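PDB 5HMB: Azi13 from Streptomyces sahachiroi, which probably acts as a hotdog-fold thioesterase of the PaaI family in azinomycin biosynthesis, hydrolysing an aryl (naphthoyl-type) thioester. Local coordinates for residues A[16-21]-A[56-61]; A[62-67]-A[127-132]; A[50-55]-A[120-125]. All blocks are in the same frame, centred on the assembly; numbering follows the deposited sequence.

Contact 1: A[16-21]-A[56-61]; sequences EHLGLQ and VESVAS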
ATOM      1  N   GLU A  16      -8.378  15.594 -18.736  1.00 58.05           N
ATOM      2  CA  GLU A  16      -9.555  16.277 -19.270  1.00 61.39           C
ATOM      3  C   GLU A  16     -10.804  15.419 -19.111  1.00 54.52           C
ATOM      4  O   GLU A  16     -11.857  15.911 -18.694  1.00 58.27           O
ATOM      5  CB  GLU A  16      -9.349  16.646 -20.741  1.00 57.66           C
ATOM      6  N   HIS A  17     -10.709  14.128 -19.446  1.00 52.57           N
ATOM      7  CA  HIS A  17     -11.881  13.264 -19.342  1.00 55.83           C
ATOM      8  C   HIS A  17     -12.368  13.150 -17.903  1.00 60.10           C
ATOM      9  O   HIS A  17     -13.575  13.052 -17.654  1.00 62.89           O
ATOM     10  CB  HIS A  17     -11.572  11.881 -19.901  1.00 58.94           C
ATOM     11  CG  HIS A  17     -12.657  10.884 -19.655  1.00 60.54           C
ATOM     12  ND1 HIS A  17     -13.812  10.845 -20.404  1.00 64.69           N
ATOM     13  CD2 HIS A  17     -12.762   9.888 -18.745  1.00 64.76           C
ATOM     14  CE1 HIS A  17     -14.583   9.865 -19.967  1.00 59.15           C
ATOM     15  NE2 HIS A  17     -13.968   9.269 -18.961  1.00 58.94           N
ATOM     16  N   LEU A  18     -11.444  13.149 -16.939  1.00 55.33           N
ATOM     17  CA  LEU A  18     -11.831  13.104 -15.535  1.00 54.84           C
ATOM     18  C   LEU A  18     -12.604  14.345 -15.108  1.00 52.56           C
ATOM     19  O   LEU A  18     -13.290  14.307 -14.089  1.00 52.94           O
ATOM     20  CB  LEU A  18     -10.595  12.941 -14.649  1.00 45.24           C
ATOM     21  CG  LEU A  18      -9.826  11.619 -14.775  1.00 45.88           C
ATOM     22  CD1 LEU A  18      -8.570  11.635 -13.895  1.00 41.73           C
ATOM     23  CD2 LEU A  18     -10.721  10.407 -14.447  1.00 41.66           C
ATOM     24  N   GLY A  19     -12.514  15.436 -15.860  1.00 55.18           N
ATOM     25  CA  GLY A  19     -13.201  16.651 -15.483  1.00 50.09           C
ATOM     26  C   GLY A  19     -12.520  17.453 -14.402  1.00 59.36           C
ATOM     27  O   GLY A  19     -13.153  18.329 -13.804  1.00 57.82           O
ATOM     28  N   LEU A  20     -11.249  17.181 -14.125  1.00 48.98           N
ATOM     29  CA  LEU A  20     -10.535  17.921 -13.096  1.00 46.72           C
ATOM     30  C   LEU A  20     -10.340  19.372 -13.502  1.00 59.07           C
ATOM     31  O   LEU A  20      -9.976  19.669 -14.641  1.00 61.84           O
ATOM     32  CB  LEU A  20      -9.170  17.295 -12.837  1.00 51.27           C
ATOM     33  CG  LEU A  20      -9.114  15.982 -12.084  1.00 43.97           C
ATOM     34  CD1 LEU A  20      -7.660  15.574 -11.964  1.00 41.17           C
ATOM     35  CD2 LEU A  20      -9.732  16.163 -10.714  1.00 42.10           C
ATOM     36  N   GLN A  21     -10.557  20.282 -12.555  1.00 55.89           N
ATOM     37  CA  GLN A  21     -10.294  21.703 -12.768  1.00 58.85           C
ATOM     38  C   GLN A  21      -9.362  22.175 -11.665  1.00 53.64           C
ATOM     39  O   GLN A  21      -9.761  22.251 -10.501  1.00 57.99           O
ATOM     40  CB  GLN A  21     -11.588  22.514 -12.785  1.00 57.09           C
ATOM     41  CG  GLN A  21     -12.641  21.940 -13.725  1.00 63.55           C
ATOM     42  CD  GLN A  21     -13.371  23.009 -14.512  1.00 88.83           C
ATOM     43  OE1 GLN A  21     -14.556  23.267 -14.279  1.00107.18           O
ATOM     44  NE2 GLN A  21     -12.670  23.637 -15.457  1.00 89.31           N
ATOM     45  N   VAL A  56      -6.299  10.963  -7.778  1.00 40.27           N
ATOM     46  CA  VAL A  56      -5.159  11.032  -6.869  1.00 36.56           C
ATOM     47  C   VAL A  56      -3.853  11.082  -7.665  1.00 35.98           C
ATOM     48  O   VAL A  56      -2.971  11.916  -7.411  1.00 37.74           O
ATOM     49  CB  VAL A  56      -5.212   9.837  -5.897  1.00 40.26           C
ATOM     50  CG1 VAL A  56      -3.889   9.646  -5.202  1.00 40.32           C
ATOM     51  CG2 VAL A  56      -6.327  10.040  -4.856  1.00 33.21           C
ATOM     52  N   GLU A  57      -3.718  10.197  -8.653  1.00 40.27           N
ATOM     53  CA  GLU A  57      -2.535  10.218  -9.505  1.00 41.30           C
ATOM     54  C   GLU A  57      -2.368  11.583 -10.170  1.00 38.58           C
ATOM     55  O   GLU A  57      -1.292  12.194 -10.098  1.00 40.40           O
ATOM     56  CB  GLU A  57      -2.619   9.092 -10.545  1.00 35.40           C
ATOM     57  CG  GLU A  57      -1.271   8.858 -11.278  1.00 38.43           C
ATOM     58  CD  GLU A  57      -0.237   8.177 -10.381  1.00 45.28           C
ATOM     59  OE1 GLU A  57      -0.643   7.434  -9.461  1.00 48.51           O
ATOM     60  OE2 GLU A  57       0.975   8.378 -10.590  1.00 52.11           O
ATOM     61  N   SER A  58      -3.443  12.104 -10.778  1.00 47.66           N
ATOM     62  CA  SER A  58      -3.372  13.385 -11.494  1.00 40.41           C
ATOM     63  C   SER A  58      -2.964  14.528 -10.571  1.00 44.27           C
ATOM     64  O   SER A  58      -2.108  15.350 -10.925  1.00 48.46           O
ATOM     65  CB  SER A  58      -4.725  13.720 -12.131  1.00 40.14           C
ATOM     66  OG  SER A  58      -5.202  12.719 -13.008  1.00 39.04           O
ATOM     67  N   VAL A  59      -3.608  14.645  -9.405  1.00 40.61           N
ATOM     68  CA  VAL A  59      -3.360  15.821  -8.575  1.00 38.03           C
ATOM     69  C   VAL A  59      -1.956  15.761  -7.971  1.00 45.50           C
ATOM     70  O   VAL A  59      -1.243  16.774  -7.904  1.00 41.32           O
ATOM     71  CB  VAL A  59      -4.450  15.981  -7.498  1.00 46.55           C
ATOM     72  CG1 VAL A  59      -4.179  17.226  -6.685  1.00 44.12           C
ATOM     73  CG2 VAL A  59      -5.849  16.077  -8.135  1.00 38.61           C
ATOM     74  N   ALA A  60      -1.523  14.579  -7.539  1.00 38.69           N
ATOM     75  CA  ALA A  60      -0.168  14.454  -7.017  1.00 38.07           C
ATOM     76  C   ALA A  60       0.878  14.683  -8.115  1.00 45.05           C
ATOM     77  O   ALA A  60       1.887  15.367  -7.885  1.00 43.85           O
ATOM     78  CB  ALA A  60       0.009  13.086  -6.356  1.00 36.59           C
ATOM     79  N   SER A  61       0.655  14.140  -9.319  1.00 42.67           N
ATOM     80  CA  SER A  61       1.641  14.316 -10.392  1.00 41.64           C
ATOM     81  C   SER A  61       1.789  15.780 -10.762  1.00 47.81           C
ATOM     82  O   SER A  61       2.901  16.244 -11.050  1.00 44.49           O
ATOM     83  CB  SER A  61       1.248  13.525 -11.645  1.00 43.14           C
ATOM     84  OG  SER A  61       1.564  12.150 -11.529  1.00 55.69           O
TER
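Leu20 lays its CD1 methyl over the CB of Ser58, with CD1 and CB only 3.5 Å apart, tighter than an ordinary carbon-carbon contact. The meeting is part of the hotdog fold: segment 56-61 belongs to the long helix 49-68, the sausage around which the sheet wraps, and segment 16-21 is the end of the short helix 13-18 with the turn that follows it and the start of strand 21-26. That helix closes in a Schellman motif at Gly19, whose positive phi of 79° turns the chain, and Leu18 and Leu20, before and after it, both point toward the helix 49-68. Leu18 brings its CD1 to 3.6 Å from Ser58 OG, while the same CD1 of Leu20 that rests on Ser58 CB also approaches Val59 CG2 at 4.3 Å. No hydrogen bond links the two segments; the contact is van der Waals, and the hydroxyl takes its polar partners elsewhere. Leu20 and Val59 both continue onto Ala32 of strand 29-35, which carries the apolar layer on to the sheet. Ser58 OG, standing beside its own backbone N (chi1 -57°), is hydrogen-bonded to Ala54 O one turn earlier and to His48 NE2 of the second subunit.

Contact 2: A[62-67]-A[127-132]; sequences AAADRW and VRLHNL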
ATOM      1  N   ALA A  62       0.672  16.513 -10.797  1.00 43.27           N
ATOM      2  CA  ALA A  62       0.736  17.944 -11.071  1.00 49.27           C
ATOM      3  C   ALA A  62       1.627  18.642 -10.063  1.00 51.14           C
ATOM      4  O   ALA A  62       2.467  19.469 -10.430  1.00 42.19           O
ATOM      5  CB  ALA A  62      -0.664  18.561 -11.049  1.00 50.72           C
ATOM      6  N   ALA A  63       1.457  18.320  -8.777  1.00 43.57           N
ATOM      7  CA  ALA A  63       2.261  18.975  -7.754  1.00 36.33           C
ATOM      8  C   ALA A  63       3.722  18.559  -7.858  1.00 48.59           C
ATOM      9  O   ALA A  63       4.619  19.406  -7.752  1.00 50.04           O
ATOM     10  CB  ALA A  63       1.716  18.668  -6.366  1.00 45.33           C
ATOM     11  N   ALA A  64       3.976  17.261  -8.059  1.00 39.82           N
ATOM     12  CA  ALA A  64       5.349  16.764  -8.148  1.00 42.00           C
ATOM     13  C   ALA A  64       6.092  17.401  -9.315  1.00 49.41           C
ATOM     14  O   ALA A  64       7.261  17.777  -9.187  1.00 45.90           O
ATOM     15  CB  ALA A  64       5.354  15.246  -8.307  1.00 38.20           C
ATOM     16  N   ASP A  65       5.427  17.487 -10.467  1.00 51.70           N
ATOM     17  CA  ASP A  65       5.996  18.118 -11.650  1.00 50.47           C
ATOM     18  C   ASP A  65       6.353  19.570 -11.365  1.00 53.85           C
ATOM     19  O   ASP A  65       7.468  20.020 -11.654  1.00 61.00           O
ATOM     20  CB  ASP A  65       4.990  18.020 -12.792  1.00 47.82           C
ATOM     21  CG  ASP A  65       5.649  17.888 -14.132  1.00 79.40           C
ATOM     22  OD1 ASP A  65       6.625  17.111 -14.245  1.00 88.17           O
ATOM     23  OD2 ASP A  65       5.188  18.563 -15.074  1.00 91.90           O
ATOM     24  N   ARG A  66       5.414  20.309 -10.771  1.00 49.34           N
ATOM     25  CA  ARG A  66       5.638  21.713 -10.444  1.00 51.68           C
ATOM     26  C   ARG A  66       6.753  21.889  -9.418  1.00 54.50           C
ATOM     27  O   ARG A  66       7.459  22.906  -9.441  1.00 53.68           O
ATOM     28  CB  ARG A  66       4.327  22.337  -9.950  1.00 49.01           C
ATOM     29  CG  ARG A  66       4.402  23.819  -9.574  1.00 59.75           C
ATOM     30  CD  ARG A  66       4.792  24.714 -10.758  1.00 55.33           C
ATOM     31  NE  ARG A  66       4.897  26.117 -10.353  1.00 69.20           N
ATOM     32  CZ  ARG A  66       6.004  26.683  -9.872  1.00 67.40           C
ATOM     33  NH1 ARG A  66       7.118  25.973  -9.737  1.00 60.06           N
ATOM     34  NH2 ARG A  66       6.000  27.963  -9.523  1.00 70.90           N
ATOM     35  N   TRP A  67       6.954  20.913  -8.528  1.00 51.94           N
ATOM     36  CA  TRP A  67       8.064  21.021  -7.583  1.00 52.44           C
ATOM     37  C   TRP A  67       9.410  20.709  -8.235  1.00 46.65           C
ATOM     38  O   TRP A  67      10.434  21.304  -7.874  1.00 53.74           O
ATOM     39  CB  TRP A  67       7.842  20.092  -6.386  1.00 43.25           C
ATOM     40  CG  TRP A  67       8.980  20.147  -5.388  1.00 43.28           C
ATOM     41  CD1 TRP A  67       9.127  21.038  -4.357  1.00 47.61           C
ATOM     42  CD2 TRP A  67      10.135  19.293  -5.349  1.00 37.74           C
ATOM     43  NE1 TRP A  67      10.302  20.783  -3.679  1.00 45.72           N
ATOM     44  CE2 TRP A  67      10.935  19.719  -4.268  1.00 33.94           C
ATOM     45  CE3 TRP A  67      10.565  18.210  -6.115  1.00 40.63           C
ATOM     46  CZ2 TRP A  67      12.130  19.091  -3.932  1.00 36.84           C
ATOM     47  CZ3 TRP A  67      11.744  17.593  -5.782  1.00 43.92           C
ATOM     48  CH2 TRP A  67      12.525  18.043  -4.707  1.00 43.40           C
ATOM     49  N   VAL A 127       0.978   8.678  -3.357  1.00 35.22           N
ATOM     50  CA  VAL A 127       1.538   8.526  -4.695  1.00 38.14           C
ATOM     51  C   VAL A 127       3.056   8.687  -4.612  1.00 38.86           C
ATOM     52  O   VAL A 127       3.563   9.729  -4.170  1.00 37.48           O
ATOM     53  CB  VAL A 127       0.932   9.528  -5.690  1.00 40.56           C
ATOM     54  CG1 VAL A 127       1.619   9.432  -7.033  1.00 36.95           C
ATOM     55  CG2 VAL A 127      -0.523   9.242  -5.867  1.00 36.29           C
ATOM     56  N   ARG A 128       3.773   7.645  -5.020  1.00 36.67           N
ATOM     57  CA  ARG A 128       5.223   7.658  -5.083  1.00 39.31           C
ATOM     58  C   ARG A 128       5.605   7.880  -6.532  1.00 42.80           C
ATOM     59  O   ARG A 128       5.054   7.221  -7.422  1.00 36.57           O
ATOM     60  CB  ARG A 128       5.824   6.348  -4.569  1.00 34.40           C
ATOM     61  CG  ARG A 128       7.377   6.238  -4.810  1.00 39.90           C
ATOM     62  CD  ARG A 128       7.929   4.940  -4.201  1.00 42.76           C
ATOM     63  NE  ARG A 128       7.780   4.893  -2.738  1.00 42.36           N
ATOM     64  CZ  ARG A 128       8.707   5.361  -1.906  1.00 53.79           C
ATOM     65  NH1 ARG A 128       9.814   5.909  -2.407  1.00 41.39           N
ATOM     66  NH2 ARG A 128       8.542   5.285  -0.588  1.00 40.25           N
ATOM     67  N   LEU A 129       6.513   8.827  -6.760  1.00 35.90           N
ATOM     68  CA  LEU A 129       6.987   9.182  -8.084  1.00 43.16           C
ATOM     69  C   LEU A 129       8.510   9.237  -8.087  1.00 46.65           C
ATOM     70  O   LEU A 129       9.145   9.497  -7.065  1.00 44.04           O
ATOM     71  CB  LEU A 129       6.431  10.534  -8.529  1.00 36.32           C
ATOM     72  CG  LEU A 129       4.929  10.767  -8.381  1.00 48.01           C
ATOM     73  CD1 LEU A 129       4.656  11.774  -7.277  1.00 42.30           C
ATOM     74  CD2 LEU A 129       4.338  11.240  -9.700  1.00 45.17           C
ATOM     75  N   HIS A 130       9.088   9.003  -9.252  1.00 52.12           N
ATOM     76  CA  HIS A 130      10.536   9.003  -9.434  1.00 50.49           C
ATOM     77  C   HIS A 130      10.933  10.287 -10.150  1.00 47.09           C
ATOM     78  O   HIS A 130      10.231  10.734 -11.061  1.00 41.05           O
ATOM     79  CB  HIS A 130      10.951   7.758 -10.224  1.00 45.92           C
ATOM     80  CG  HIS A 130      12.420   7.655 -10.509  1.00 71.62           C
ATOM     81  ND1 HIS A 130      13.379   7.626  -9.518  1.00 78.78           N
ATOM     82  CD2 HIS A 130      13.090   7.544 -11.682  1.00 65.52           C
ATOM     83  CE1 HIS A 130      14.577   7.522 -10.067  1.00 67.58           C
ATOM     84  NE2 HIS A 130      14.430   7.472 -11.379  1.00 71.41           N
ATOM     85  N   ASN A 131      12.019  10.921  -9.694  1.00 46.43           N
ATOM     86  CA  ASN A 131      12.560  12.104 -10.366  1.00 47.10           C
ATOM     87  C   ASN A 131      13.591  11.672 -11.397  1.00 49.42           C
ATOM     88  O   ASN A 131      14.629  11.108 -11.036  1.00 45.72           O
ATOM     89  CB  ASN A 131      13.230  13.072  -9.392  1.00 51.17           C
ATOM     90  CG  ASN A 131      12.298  13.579  -8.323  1.00 49.80           C
ATOM     91  OD1 ASN A 131      11.127  13.846  -8.575  1.00 40.28           O
ATOM     92  ND2 ASN A 131      12.827  13.742  -7.123  1.00 45.38           N
ATOM     93  N   LEU A 132      13.316  11.954 -12.667  1.00 48.12           N
ATOM     94  CA  LEU A 132      14.277  11.746 -13.753  1.00 54.46           C
ATOM     95  C   LEU A 132      14.946  13.087 -14.016  1.00 54.10           C
ATOM     96  O   LEU A 132      14.397  13.931 -14.728  1.00 55.77           O
ATOM     97  CB  LEU A 132      13.590  11.219 -15.009  1.00 57.79           C
ATOM     98  CG  LEU A 132      13.315   9.720 -15.117  1.00 60.77           C
ATOM     99  CD1 LEU A 132      12.844   9.389 -16.519  1.00 57.53           C
ATOM    100  CD2 LEU A 132      14.565   8.915 -14.776  1.00 68.53           C
TER
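Leu129 is the first residue of 127-132 to reach helix segment 62-67, and its CD1 meets the CB of Ala64 at 3.7 Å. The CA atoms of Ala64 and Leu129, 7.8 Å apart, are the nearest pair of the two segments. Leu129 has CG beside its backbone N (chi1 -49°) and an unusual second torsion of 110°, which together direct CD1 at the alanine methyl. Two residues on, Asn131 starts off to one side, but its amide reaches back to the helix. Its amide nitrogen ND2 stands at the edge of the Trp67 indole, near the ring plane and 4.2 Å from CZ3; the approach is therefore along the rim and not over the aromatic face. Both ends of this buried amide are occupied, ND2 by Ala105 O and OD1 by Gln108 NE2, so its rotation is fixed. Gln108 NE2 is also hydrogen-bonded to Ala64 O, joining the helix backbone to the asparagine. In the hotdog fold this is the later part of helix 49-68 resting on the concave side of the sheet, where strand 121-133 runs antiparallel between strands 72-83 and 107-115, and Trp110 of the latter also packs on Ala64.

Contact 3: A[50-55]-A[120-125]; sequences GVHCAV and RLVARG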
ATOM      1  N   GLY A  50     -11.567   3.225  -9.624  1.00 35.45           N
ATOM      2  CA  GLY A  50     -10.443   3.675 -10.427  1.00 44.01           C
ATOM      3  C   GLY A  50     -10.441   5.170 -10.661  1.00 41.82           C
ATOM      4  O   GLY A  50      -9.378   5.773 -10.782  1.00 45.93           O
ATOM      5  N   VAL A  51     -11.625   5.798 -10.700  1.00 39.53           N
ATOM      6  CA  VAL A  51     -11.658   7.247 -10.870  1.00 42.02           C
ATOM      7  C   VAL A  51     -10.980   7.937  -9.690  1.00 42.43           C
ATOM      8  O   VAL A  51     -10.208   8.883  -9.871  1.00 40.82           O
ATOM      9  CB  VAL A  51     -13.103   7.742 -11.065  1.00 39.30           C
ATOM     10  CG1 VAL A  51     -13.091   9.262 -11.255  1.00 43.68           C
ATOM     11  CG2 VAL A  51     -13.737   7.054 -12.267  1.00 47.32           C
ATOM     12  N   HIS A  52     -11.249   7.470  -8.464  1.00 34.48           N
ATOM     13  CA  HIS A  52     -10.558   8.011  -7.296  1.00 38.05           C
ATOM     14  C   HIS A  52      -9.046   7.884  -7.437  1.00 33.63           C
ATOM     15  O   HIS A  52      -8.306   8.832  -7.156  1.00 42.33           O
ATOM     16  CB  HIS A  52     -11.027   7.306  -6.015  1.00 32.85           C
ATOM     17  CG  HIS A  52     -12.287   7.872  -5.452  1.00 47.12           C
ATOM     18  ND1 HIS A  52     -12.480   9.226  -5.288  1.00 46.77           N
ATOM     19  CD2 HIS A  52     -13.421   7.269  -5.013  1.00 44.80           C
ATOM     20  CE1 HIS A  52     -13.682   9.434  -4.775  1.00 51.85           C
ATOM     21  NE2 HIS A  52     -14.269   8.264  -4.595  1.00 49.87           N
ATOM     22  N   CYS A  53      -8.567   6.708  -7.850  1.00 41.74           N
ATOM     23  CA  CYS A  53      -7.125   6.510  -8.023  1.00 36.65           C
ATOM     24  C   CYS A  53      -6.565   7.432  -9.088  1.00 40.40           C
ATOM     25  O   CYS A  53      -5.476   7.999  -8.921  1.00 37.83           O
ATOM     26  CB  CYS A  53      -6.833   5.070  -8.419  1.00 35.59           C
ATOM     27  SG  CYS A  53      -7.514   3.806  -7.274  1.00 37.86           S
ATOM     28  N   ALA A  54      -7.277   7.558 -10.213  1.00 43.38           N
ATOM     29  CA  ALA A  54      -6.809   8.398 -11.312  1.00 42.98           C
ATOM     30  C   ALA A  54      -6.719   9.864 -10.900  1.00 46.07           C
ATOM     31  O   ALA A  54      -5.791  10.575 -11.307  1.00 41.87           O
ATOM     32  CB  ALA A  54      -7.740   8.230 -12.515  1.00 36.44           C
ATOM     33  N   VAL A  55      -7.693  10.345 -10.124  1.00 39.07           N
ATOM     34  CA  VAL A  55      -7.657  11.727  -9.645  1.00 35.86           C
ATOM     35  C   VAL A  55      -6.507  11.928  -8.670  1.00 38.40           C
ATOM     36  O   VAL A  55      -5.839  12.972  -8.669  1.00 36.66           O
ATOM     37  CB  VAL A  55      -8.996  12.090  -8.983  1.00 45.38           C
ATOM     38  CG1 VAL A  55      -8.846  13.373  -8.148  1.00 38.46           C
ATOM     39  CG2 VAL A  55     -10.073  12.230 -10.034  1.00 40.07           C
ATOM     40  N   ARG A 120     -16.211  15.955   4.517  1.00 48.59           N
ATOM     41  CA  ARG A 120     -16.166  14.501   4.646  1.00 57.76           C
ATOM     42  C   ARG A 120     -15.101  13.921   3.718  1.00 61.21           C
ATOM     43  O   ARG A 120     -15.154  14.128   2.503  1.00 49.38           O
ATOM     44  CB  ARG A 120     -17.527  13.908   4.302  1.00 48.68           C
ATOM     45  CG  ARG A 120     -17.589  12.379   4.350  1.00 76.41           C
ATOM     46  CD  ARG A 120     -18.890  11.824   3.753  1.00 77.41           C
ATOM     47  NE  ARG A 120     -18.894  11.907   2.290  1.00 83.05           N
ATOM     48  CZ  ARG A 120     -19.736  11.243   1.498  1.00 91.46           C
ATOM     49  NH1 ARG A 120     -20.653  10.432   2.022  1.00101.87           N
ATOM     50  NH2 ARG A 120     -19.656  11.386   0.177  1.00 70.57           N
ATOM     51  N   LEU A 121     -14.151  13.180   4.287  1.00 54.13           N
ATOM     52  CA  LEU A 121     -13.113  12.533   3.488  1.00 46.72           C
ATOM     53  C   LEU A 121     -13.712  11.348   2.741  1.00 42.91           C
ATOM     54  O   LEU A 121     -14.110  10.355   3.355  1.00 43.26           O
ATOM     55  CB  LEU A 121     -11.953  12.108   4.382  1.00 41.73           C
ATOM     56  CG  LEU A 121     -10.758  11.479   3.673  1.00 42.68           C
ATOM     57  CD1 LEU A 121     -10.115  12.446   2.701  1.00 48.89           C
ATOM     58  CD2 LEU A 121      -9.746  11.005   4.701  1.00 48.43           C
ATOM     59  N   VAL A 122     -13.775  11.451   1.416  1.00 40.24           N
ATOM     60  CA  VAL A 122     -14.324  10.404   0.557  1.00 38.72           C
ATOM     61  C   VAL A 122     -13.256   9.400   0.128  1.00 43.93           C
ATOM     62  O   VAL A 122     -13.532   8.206  -0.004  1.00 40.56           O
ATOM     63  CB  VAL A 122     -14.991  11.064  -0.668  1.00 53.90           C
ATOM     64  CG1 VAL A 122     -15.529  10.012  -1.639  1.00 37.40           C
ATOM     65  CG2 VAL A 122     -16.094  12.012  -0.211  1.00 56.52           C
ATOM     66  N   ALA A 123     -12.045   9.862  -0.159  1.00 44.95           N
ATOM     67  CA  ALA A 123     -10.986   8.968  -0.600  1.00 39.05           C
ATOM     68  C   ALA A 123      -9.666   9.633  -0.272  1.00 43.02           C
ATOM     69  O   ALA A 123      -9.600  10.852  -0.098  1.00 42.35           O
ATOM     70  CB  ALA A 123     -11.085   8.659  -2.099  1.00 46.00           C
ATOM     71  N   ARG A 124      -8.614   8.818  -0.166  1.00 37.46           N
ATOM     72  CA  ARG A 124      -7.285   9.334   0.134  1.00 34.79           C
ATOM     73  C   ARG A 124      -6.260   8.405  -0.496  1.00 40.52           C
ATOM     74  O   ARG A 124      -6.418   7.179  -0.435  1.00 38.59           O
ATOM     75  CB  ARG A 124      -7.034   9.448   1.640  1.00 40.25           C
ATOM     76  CG  ARG A 124      -5.590   9.814   2.052  1.00 40.83           C
ATOM     77  CD  ARG A 124      -5.634  10.193   3.525  1.00 42.86           C
ATOM     78  NE  ARG A 124      -4.341  10.453   4.157  1.00 45.36           N
ATOM     79  CZ  ARG A 124      -3.560   9.504   4.670  1.00 45.17           C
ATOM     80  NH1 ARG A 124      -3.925   8.221   4.582  1.00 39.91           N
ATOM     81  NH2 ARG A 124      -2.414   9.827   5.258  1.00 45.12           N
ATOM     82  N   GLY A 125      -5.233   8.987  -1.108  1.00 32.43           N
ATOM     83  CA  GLY A 125      -4.216   8.198  -1.787  1.00 36.18           C
ATOM     84  C   GLY A 125      -2.813   8.734  -1.565  1.00 33.71           C
ATOM     85  O   GLY A 125      -2.596   9.943  -1.446  1.00 37.33           O
TER
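Ala54 N bonds to Gly50 O at 2.8 Å, one of the helical bonds that stiffen the turn from which His52 reaches across to Ala123 and Val122. The methyl of Ala123 sits over one face of the imidazole in a CH-pi contact: its CB is 3.6 Å from the ring centroid and only 15° off the ring normal. It is displaced toward the rim, coming to 3.5 Å from ND1. With CG beside the backbone N (chi1 -83°), the His52 ring extends from the helix toward the strand, one face against the Ala123 methyl. Val122 adds a second, differently oriented touch. Its CG1 is 3.7 Å from NE2, approaching the ring obliquely, and the two side chains cross at about a right angle.

The strand is distorted here: Val122 and Ala123 both face Thr114 of strand 107-115, a classic beta bulge, consistent with both neighbours touching one ring. Leu47 also packs on His52, and Ala87 on Val122. Arg124, whose CB points away from the helix, is turned to the other side of the sheet and in this assembly bonds through NH1 to Gln126 OE1 of the fourth subunit. A central helix pressed by its early turns against one side of a curved antiparallel sheet is the arrangement that defines the hotdog fold.

All three contacts draw on helix 49-68, which supplies consecutive segments 50-55, 56-61 and 62-67 to contacts 3, 1 and 2. Contacts 2 and 3 share strand 121-133 as well and lie about 18 Å apart, centre to centre, on opposite sides of the chain's centre. Contact 1 lies about 11 Å from contact 3 and 14 Å from contact 2, and ties the helix to the N-terminal turn. Along the chain, contact 1 closes before contact 2 opens, whereas contact 3 crosses both. Val56 of the helix packs on both parts of strand 121-133, its CG1 3.5 Å from Val127 CG2 and 3.7 Å from Gly125 CA. The hotdog helix thus rests on strand 121-133 near both ends, with the N-terminal turn against its middle.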